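Local coordinates for protein putative isomerase (Streptomyces coelicolor A3, PDB 2OQH) that belongs to the enolase superfamily and probably dehydrates D-glucarate to 5-dehydro-4-deoxy-D-glucarate, at residues I181-R186 with G211-E216; P205-A210 with A233-K238. All coordinates share one frame; numbering follows the deposited sequence.

Contact 1 of 2, residues I181-R186 with G211-E216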
ATOM      1  N   ILE A 181     -18.448 -12.719 -12.239  1.00 16.93           N
ATOM      2  CA  ILE A 181     -17.300 -12.088 -12.878  1.00 16.28           C
ATOM      3  C   ILE A 181     -16.035 -12.912 -12.694  1.00 17.16           C
ATOM      4  O   ILE A 181     -15.314 -13.187 -13.657  1.00 17.97           O
ATOM      5  CB  ILE A 181     -17.053 -10.680 -12.300  1.00 15.36           C
ATOM      6  CG1 ILE A 181     -18.191  -9.752 -12.713  1.00 15.15           C
ATOM      7  CG2 ILE A 181     -15.711 -10.136 -12.770  1.00 13.58           C
ATOM      8  CD1 ILE A 181     -18.117  -8.397 -12.078  1.00 14.85           C
ATOM      9  N   LEU A 182     -15.762 -13.304 -11.452  1.00 16.42           N
ATOM     10  CA  LEU A 182     -14.570 -14.087 -11.156  1.00 16.27           C
ATOM     11  C   LEU A 182     -14.517 -15.399 -11.938  1.00 15.53           C
ATOM     12  O   LEU A 182     -13.450 -15.813 -12.388  1.00 16.62           O
ATOM     13  CB  LEU A 182     -14.481 -14.348  -9.647  1.00 15.60           C
ATOM     14  CG  LEU A 182     -14.289 -13.077  -8.812  1.00 16.50           C
ATOM     15  CD1 LEU A 182     -14.498 -13.378  -7.335  1.00 17.31           C
ATOM     16  CD2 LEU A 182     -12.896 -12.506  -9.069  1.00 14.28           C
ATOM     17  N   ARG A 183     -15.664 -16.048 -12.109  1.00 16.40           N
ATOM     18  CA  ARG A 183     -15.714 -17.305 -12.853  1.00 17.94           C
ATOM     19  C   ARG A 183     -15.279 -17.063 -14.293  1.00 18.60           C
ATOM     20  O   ARG A 183     -14.497 -17.830 -14.852  1.00 19.09           O
ATOM     21  CB  ARG A 183     -17.131 -17.890 -12.837  1.00 18.68           C
ATOM     22  CG  ARG A 183     -17.516 -18.534 -11.524  1.00 21.00           C
ATOM     23  CD  ARG A 183     -18.999 -18.844 -11.466  1.00 24.21           C
ATOM     24  NE  ARG A 183     -19.335 -19.588 -10.256  1.00 27.10           N
ATOM     25  CZ  ARG A 183     -20.569 -19.745  -9.791  1.00 29.19           C
ATOM     26  NH1 ARG A 183     -21.601 -19.206 -10.437  1.00 31.48           N
ATOM     27  NH2 ARG A 183     -20.773 -20.436  -8.674  1.00 29.72           N
ATOM     28  N   ALA A 184     -15.792 -15.985 -14.881  1.00 19.61           N
ATOM     29  CA  ALA A 184     -15.472 -15.618 -16.258  1.00 19.71           C
ATOM     30  C   ALA A 184     -13.991 -15.279 -16.383  1.00 19.54           C
ATOM     31  O   ALA A 184     -13.308 -15.758 -17.290  1.00 19.69           O
ATOM     32  CB  ALA A 184     -16.315 -14.430 -16.685  1.00 19.53           C
ATOM     33  N   VAL A 185     -13.491 -14.455 -15.469  1.00 18.86           N
ATOM     34  CA  VAL A 185     -12.092 -14.080 -15.509  1.00 18.26           C
ATOM     35  C   VAL A 185     -11.190 -15.301 -15.387  1.00 17.71           C
ATOM     36  O   VAL A 185     -10.240 -15.448 -16.151  1.00 17.42           O
ATOM     37  CB  VAL A 185     -11.747 -13.069 -14.394  1.00 18.77           C
ATOM     38  CG1 VAL A 185     -10.247 -12.781 -14.383  1.00 19.42           C
ATOM     39  CG2 VAL A 185     -12.512 -11.787 -14.626  1.00 18.49           C
ATOM     40  N   ARG A 186     -11.494 -16.179 -14.432  1.00 17.97           N
ATOM     41  CA  ARG A 186     -10.695 -17.385 -14.229  1.00 19.01           C
ATOM     42  C   ARG A 186     -10.715 -18.291 -15.459  1.00 18.71           C
ATOM     43  O   ARG A 186      -9.686 -18.852 -15.838  1.00 18.59           O
ATOM     44  CB  ARG A 186     -11.201 -18.177 -13.016  1.00 18.59           C
ATOM     45  CG  ARG A 186     -10.572 -19.564 -12.880  1.00 19.85           C
ATOM     46  CD  ARG A 186      -9.057 -19.475 -12.772  1.00 20.67           C
ATOM     47  NE  ARG A 186      -8.619 -19.082 -11.437  1.00 21.44           N
ATOM     48  CZ  ARG A 186      -7.446 -18.510 -11.174  1.00 21.05           C
ATOM     49  NH1 ARG A 186      -6.593 -18.252 -12.161  1.00 20.59           N
ATOM     50  NH2 ARG A 186      -7.115 -18.220  -9.921  1.00 21.27           N
ATOM     51  N   GLY A 211     -18.010 -17.376  -0.798  1.00 12.76           N
ATOM     52  CA  GLY A 211     -16.710 -17.996  -0.613  1.00 10.70           C
ATOM     53  C   GLY A 211     -16.722 -19.449  -1.034  1.00 11.91           C
ATOM     54  O   GLY A 211     -15.819 -19.920  -1.727  1.00 12.81           O
ATOM     55  N   ILE A 212     -17.757 -20.164  -0.616  1.00 12.02           N
ATOM     56  CA  ILE A 212     -17.893 -21.565  -0.971  1.00 12.60           C
ATOM     57  C   ILE A 212     -17.947 -21.704  -2.499  1.00 13.29           C
ATOM     58  O   ILE A 212     -17.302 -22.581  -3.073  1.00 13.04           O
ATOM     59  CB  ILE A 212     -19.161 -22.159  -0.342  1.00 13.87           C
ATOM     60  CG1 ILE A 212     -19.000 -22.212   1.180  1.00 15.20           C
ATOM     61  CG2 ILE A 212     -19.429 -23.545  -0.903  1.00 16.94           C
ATOM     62  CD1 ILE A 212     -20.228 -22.701   1.909  1.00 16.03           C
ATOM     63  N   ALA A 213     -18.703 -20.825  -3.149  1.00 12.57           N
ATOM     64  CA  ALA A 213     -18.828 -20.857  -4.601  1.00 13.40           C
ATOM     65  C   ALA A 213     -17.519 -20.507  -5.312  1.00 14.82           C
ATOM     66  O   ALA A 213     -17.289 -20.938  -6.441  1.00 15.97           O
ATOM     67  CB  ALA A 213     -19.925 -19.901  -5.043  1.00 14.86           C
ATOM     68  N   LEU A 214     -16.658 -19.738  -4.649  1.00 13.19           N
ATOM     69  CA  LEU A 214     -15.388 -19.325  -5.241  1.00 12.56           C
ATOM     70  C   LEU A 214     -14.236 -20.309  -5.044  1.00 13.77           C
ATOM     71  O   LEU A 214     -13.197 -20.192  -5.702  1.00 13.96           O
ATOM     72  CB  LEU A 214     -14.982 -17.960  -4.686  1.00 13.11           C
ATOM     73  CG  LEU A 214     -15.909 -16.788  -5.024  1.00 13.84           C
ATOM     74  CD1 LEU A 214     -15.492 -15.565  -4.213  1.00 16.35           C
ATOM     75  CD2 LEU A 214     -15.856 -16.495  -6.519  1.00 15.36           C
ATOM     76  N   GLU A 215     -14.409 -21.270  -4.143  1.00 12.88           N
ATOM     77  CA  GLU A 215     -13.361 -22.251  -3.875  1.00 14.42           C
ATOM     78  C   GLU A 215     -12.879 -22.974  -5.130  1.00 15.56           C
ATOM     79  O   GLU A 215     -11.713 -23.331  -5.228  1.00 15.42           O
ATOM     80  CB  GLU A 215     -13.843 -23.294  -2.860  1.00 14.82           C
ATOM     81  CG  GLU A 215     -14.334 -22.716  -1.546  1.00 15.13           C
ATOM     82  CD  GLU A 215     -14.660 -23.783  -0.517  1.00 14.93           C
ATOM     83  OE1 GLU A 215     -15.196 -24.846  -0.892  1.00 15.21           O
ATOM     84  OE2 GLU A 215     -14.394 -23.548   0.676  1.00 16.01           O
ATOM     85  N   GLU A 216     -13.771 -23.203  -6.087  1.00 16.55           N
ATOM     86  CA  GLU A 216     -13.377 -23.909  -7.308  1.00 18.55           C
ATOM     87  C   GLU A 216     -12.502 -23.080  -8.256  1.00 18.11           C
ATOM     88  O   GLU A 216     -11.998 -23.601  -9.252  1.00 18.26           O
ATOM     89  CB  GLU A 216     -14.619 -24.409  -8.054  1.00 21.25           C
ATOM     90  CG  GLU A 216     -15.553 -23.302  -8.504  1.00 26.37           C
ATOM     91  CD  GLU A 216     -16.743 -23.823  -9.295  1.00 30.35           C
ATOM     92  OE1 GLU A 216     -17.536 -22.990  -9.782  1.00 32.47           O
ATOM     93  OE2 GLU A 216     -16.890 -25.063  -9.428  1.00 33.58           O
TER

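Contact 2 of 2, residues P205-A210 with A233-K238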
ATOM      1  N   PRO A 205     -22.931 -14.095   6.327  1.00 13.80           N
ATOM      2  CA  PRO A 205     -23.644 -15.195   5.665  1.00 14.16           C
ATOM      3  C   PRO A 205     -23.431 -15.187   4.150  1.00 15.26           C
ATOM      4  O   PRO A 205     -23.289 -16.242   3.536  1.00 15.95           O
ATOM      5  CB  PRO A 205     -25.109 -14.941   6.040  1.00 14.76           C
ATOM      6  CG  PRO A 205     -25.002 -14.306   7.391  1.00 14.04           C
ATOM      7  CD  PRO A 205     -23.856 -13.325   7.182  1.00 13.22           C
ATOM      8  N   ASP A 206     -23.425 -13.998   3.551  1.00 14.62           N
ATOM      9  CA  ASP A 206     -23.208 -13.894   2.111  1.00 13.70           C
ATOM     10  C   ASP A 206     -21.750 -14.171   1.763  1.00 12.39           C
ATOM     11  O   ASP A 206     -21.451 -14.636   0.662  1.00 12.26           O
ATOM     12  CB  ASP A 206     -23.609 -12.512   1.581  1.00 15.85           C
ATOM     13  CG  ASP A 206     -25.116 -12.338   1.484  1.00 18.00           C
ATOM     14  OD1 ASP A 206     -25.800 -13.282   1.034  1.00 20.43           O
ATOM     15  OD2 ASP A 206     -25.616 -11.252   1.844  1.00 21.01           O
ATOM     16  N   SER A 207     -20.845 -13.889   2.700  1.00 11.66           N
ATOM     17  CA  SER A 207     -19.423 -14.142   2.474  1.00 12.18           C
ATOM     18  C   SER A 207     -19.154 -15.643   2.449  1.00 12.00           C
ATOM     19  O   SER A 207     -18.316 -16.121   1.681  1.00 12.53           O
ATOM     20  CB  SER A 207     -18.570 -13.476   3.566  1.00 11.96           C
ATOM     21  OG  SER A 207     -18.605 -12.066   3.446  1.00 12.34           O
ATOM     22  N   VAL A 208     -19.867 -16.383   3.292  1.00 11.68           N
ATOM     23  CA  VAL A 208     -19.721 -17.834   3.362  1.00 11.18           C
ATOM     24  C   VAL A 208     -20.267 -18.473   2.083  1.00 12.95           C
ATOM     25  O   VAL A 208     -19.609 -19.317   1.477  1.00 12.02           O
ATOM     26  CB  VAL A 208     -20.477 -18.407   4.587  1.00 11.21           C
ATOM     27  CG1 VAL A 208     -20.407 -19.925   4.605  1.00 12.11           C
ATOM     28  CG2 VAL A 208     -19.877 -17.849   5.864  1.00 13.42           C
ATOM     29  N   ARG A 209     -21.469 -18.062   1.678  1.00 12.20           N
ATOM     30  CA  ARG A 209     -22.095 -18.594   0.469  1.00 13.36           C
ATOM     31  C   ARG A 209     -21.235 -18.302  -0.761  1.00 13.80           C
ATOM     32  O   ARG A 209     -20.948 -19.198  -1.551  1.00 16.01           O
ATOM     33  CB  ARG A 209     -23.497 -17.995   0.283  1.00 15.10           C
ATOM     34  CG  ARG A 209     -24.548 -18.503   1.267  1.00 16.15           C
ATOM     35  CD  ARG A 209     -25.917 -17.865   0.995  1.00 17.13           C
ATOM     36  NE  ARG A 209     -26.443 -18.239  -0.317  1.00 18.62           N
ATOM     37  CZ  ARG A 209     -27.491 -17.675  -0.907  1.00 17.06           C
ATOM     38  NH1 ARG A 209     -28.152 -16.687  -0.314  1.00 18.28           N
ATOM     39  NH2 ARG A 209     -27.878 -18.100  -2.099  1.00 17.63           N
ATOM     40  N   ALA A 210     -20.808 -17.055  -0.914  1.00 13.16           N
ATOM     41  CA  ALA A 210     -19.978 -16.682  -2.056  1.00 13.69           C
ATOM     42  C   ALA A 210     -18.613 -17.366  -1.989  1.00 13.20           C
ATOM     43  O   ALA A 210     -18.125 -17.873  -2.993  1.00 13.51           O
ATOM     44  CB  ALA A 210     -19.804 -15.167  -2.112  1.00 12.95           C
ATOM     45  N   ALA A 233     -13.186 -14.137  11.179  1.00  9.08           N
ATOM     46  CA  ALA A 233     -12.864 -15.427  11.779  1.00  9.70           C
ATOM     47  C   ALA A 233     -13.941 -16.433  11.368  1.00  9.17           C
ATOM     48  O   ALA A 233     -13.643 -17.590  11.083  1.00  8.76           O
ATOM     49  CB  ALA A 233     -12.800 -15.312  13.305  1.00  7.73           C
ATOM     50  N   GLN A 234     -15.191 -15.982  11.331  1.00  9.07           N
ATOM     51  CA  GLN A 234     -16.293 -16.860  10.943  1.00 10.43           C
ATOM     52  C   GLN A 234     -16.146 -17.309   9.488  1.00  9.49           C
ATOM     53  O   GLN A 234     -16.397 -18.467   9.161  1.00 11.60           O
ATOM     54  CB  GLN A 234     -17.636 -16.151  11.131  1.00 11.24           C
ATOM     55  CG  GLN A 234     -18.038 -15.922  12.592  1.00 13.95           C
ATOM     56  CD  GLN A 234     -18.240 -17.214  13.364  1.00 17.17           C
ATOM     57  OE1 GLN A 234     -18.745 -18.204  12.829  1.00 17.53           O
ATOM     58  NE2 GLN A 234     -17.866 -17.203  14.639  1.00 17.82           N
ATOM     59  N   VAL A 235     -15.732 -16.399   8.613  1.00  9.25           N
ATOM     60  CA  VAL A 235     -15.564 -16.763   7.215  1.00  8.26           C
ATOM     61  C   VAL A 235     -14.448 -17.796   7.084  1.00  9.97           C
ATOM     62  O   VAL A 235     -14.600 -18.795   6.387  1.00 11.19           O
ATOM     63  CB  VAL A 235     -15.229 -15.545   6.341  1.00  9.36           C
ATOM     64  CG1 VAL A 235     -14.985 -15.992   4.904  1.00 11.26           C
ATOM     65  CG2 VAL A 235     -16.369 -14.538   6.390  1.00  7.08           C
ATOM     66  N   LYS A 236     -13.338 -17.555   7.775  1.00  9.05           N
ATOM     67  CA  LYS A 236     -12.178 -18.450   7.754  1.00 10.87           C
ATOM     68  C   LYS A 236     -12.526 -19.855   8.241  1.00 10.48           C
ATOM     69  O   LYS A 236     -11.996 -20.846   7.742  1.00 12.81           O
ATOM     70  CB  LYS A 236     -11.056 -17.860   8.623  1.00 11.36           C
ATOM     71  CG  LYS A 236      -9.758 -18.668   8.668  1.00 16.00           C
ATOM     72  CD  LYS A 236      -8.556 -17.727   8.817  1.00 20.29           C
ATOM     73  CE  LYS A 236      -7.522 -18.236   9.812  1.00 24.23           C
ATOM     74  NZ  LYS A 236      -6.884 -19.520   9.433  1.00 25.50           N
ATOM     75  N   ALA A 237     -13.430 -19.944   9.205  1.00  9.56           N
ATOM     76  CA  ALA A 237     -13.816 -21.241   9.743  1.00 10.75           C
ATOM     77  C   ALA A 237     -14.557 -22.115   8.730  1.00 11.86           C
ATOM     78  O   ALA A 237     -14.505 -23.339   8.808  1.00 10.10           O
ATOM     79  CB  ALA A 237     -14.675 -21.041  10.980  1.00 12.66           C
ATOM     80  N   LYS A 238     -15.230 -21.491   7.770  1.00 11.04           N
ATOM     81  CA  LYS A 238     -16.007 -22.241   6.786  1.00 12.82           C
ATOM     82  C   LYS A 238     -15.487 -22.274   5.349  1.00 13.12           C
ATOM     83  O   LYS A 238     -15.623 -23.290   4.664  1.00 15.38           O
ATOM     84  CB  LYS A 238     -17.446 -21.708   6.769  1.00 13.50           C
ATOM     85  CG  LYS A 238     -18.316 -22.187   7.916  1.00 16.68           C
ATOM     86  CD  LYS A 238     -18.791 -23.609   7.653  1.00 18.65           C
ATOM     87  CE  LYS A 238     -19.525 -24.211   8.841  1.00 19.35           C
ATOM     88  NZ  LYS A 238     -20.886 -23.650   9.041  1.00 18.64           N
TER

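Contact 1 of 2, residues I181-R186 with G211-E216
Within 181-186 and 211-216 the backbones come nearest at Arg183 and Leu214, whose CA atoms are 7.9 Å apart, a gap spanned by side chains. Two leucines make the inner part of the contact. Leu182 CD1 meets Leu214 CD2 at 3.5 Å, a snug methyl-to-methyl contact, with the two side chains set roughly perpendicular; Leu182 CB also lies 4.0 Å from Leu214 CD2. On the outer side the exposed Arg183 reaches over on a stretched-out chain. Its NH2 lies against the methyl of Ala213, 3.8 Å from CB, while its NE faces Glu216 OE1 at 3.9 Å in a long salt bridge. The guanidinium and carboxylate planes are 68° apart, far from a flat paired geometry, and NE, buried by the contact, has no hydrogen-bond partner. Any attraction is therefore probably a loose electrostatic one. Beneath the two leucines, Leu182 packs on Leu194 and Val196 of strand 193-197 and on Leu169 of strand 166-170, whereas Leu214 rests on Ile241. These two helices are neighbours in the outer layer of the TIM barrel, with helix 147-162 flanking helix 175-188.

Contact 2 of 2, residues P205-A210 with A233-K238
Apolar contacts carry this interface, in which Ser207 and Val208 of helix 204-214 face Val235 and Lys238 of helix 228-238. The backbones draw near at the two valines, with 5.8 Å between Val208 CA and Val235 CA, and the side chains meet through methyl and methylene groups. Towards the barrel, the methylene of Ser207 receives one branch of Val235: Ser207 CB lies 3.7 Å from Val235 CG2. With chi1 of Val235 at 177°, CG1 points away from the backbone N and CG2 is the branch turned to Ser207. Further out, Val208 CG1 touches the base of the Lys238 side chain, at 4.1 Å from Lys238 CB, and the two side chains run at a slant to each other. Lys238 starts towards the opposite helix, but a bend at chi2 (-78°) turns the rest of its chain away, so that its aliphatic base rather than its amino group makes the contact.

Polar groups add no hydrogen bond or salt bridge between the two segments. The hydroxyl of the buried Ser207 is instead bonded within its own helix region, from OG to the carbonyl oxygen of Ser203, while CB is the atom that meets Val235.

Below the helices, Ser207 also touches Trp202, Pro225 and Cys226, and Val235 packs on Cys226 and on Leu243 of strand 243-245. The far flank of helix 204-214 is covered by helix 175-188, where Ala210 meets Val179. The contact thus joins two consecutive helices of the barrel's outer layer, linked through strand 221-223, in the modified TIM barrel, (beta/alpha)7beta, of the enolase superfamily.

Helix 204-214 is shared by both contacts: its C-terminal part faces helix 175-188 in contact 1, and its earlier turns face helix 228-238 in contact 2. Three successive helices around the barrel are thereby joined side by side, the contact centres lying about 15 Å apart. The two contacts also meet directly, with Glu215 OE2 of contact 1 at 4.2 Å from Lys238 O of contact 2; the same carboxylate oxygen accepts a hydrogen bond from Arg240 N. Each centre is about 25 Å from the centre of the chain, which places both contacts on the outer helical layer. In enolase-superfamily barrels the active site lies at the C-terminal ends of the barrel strands.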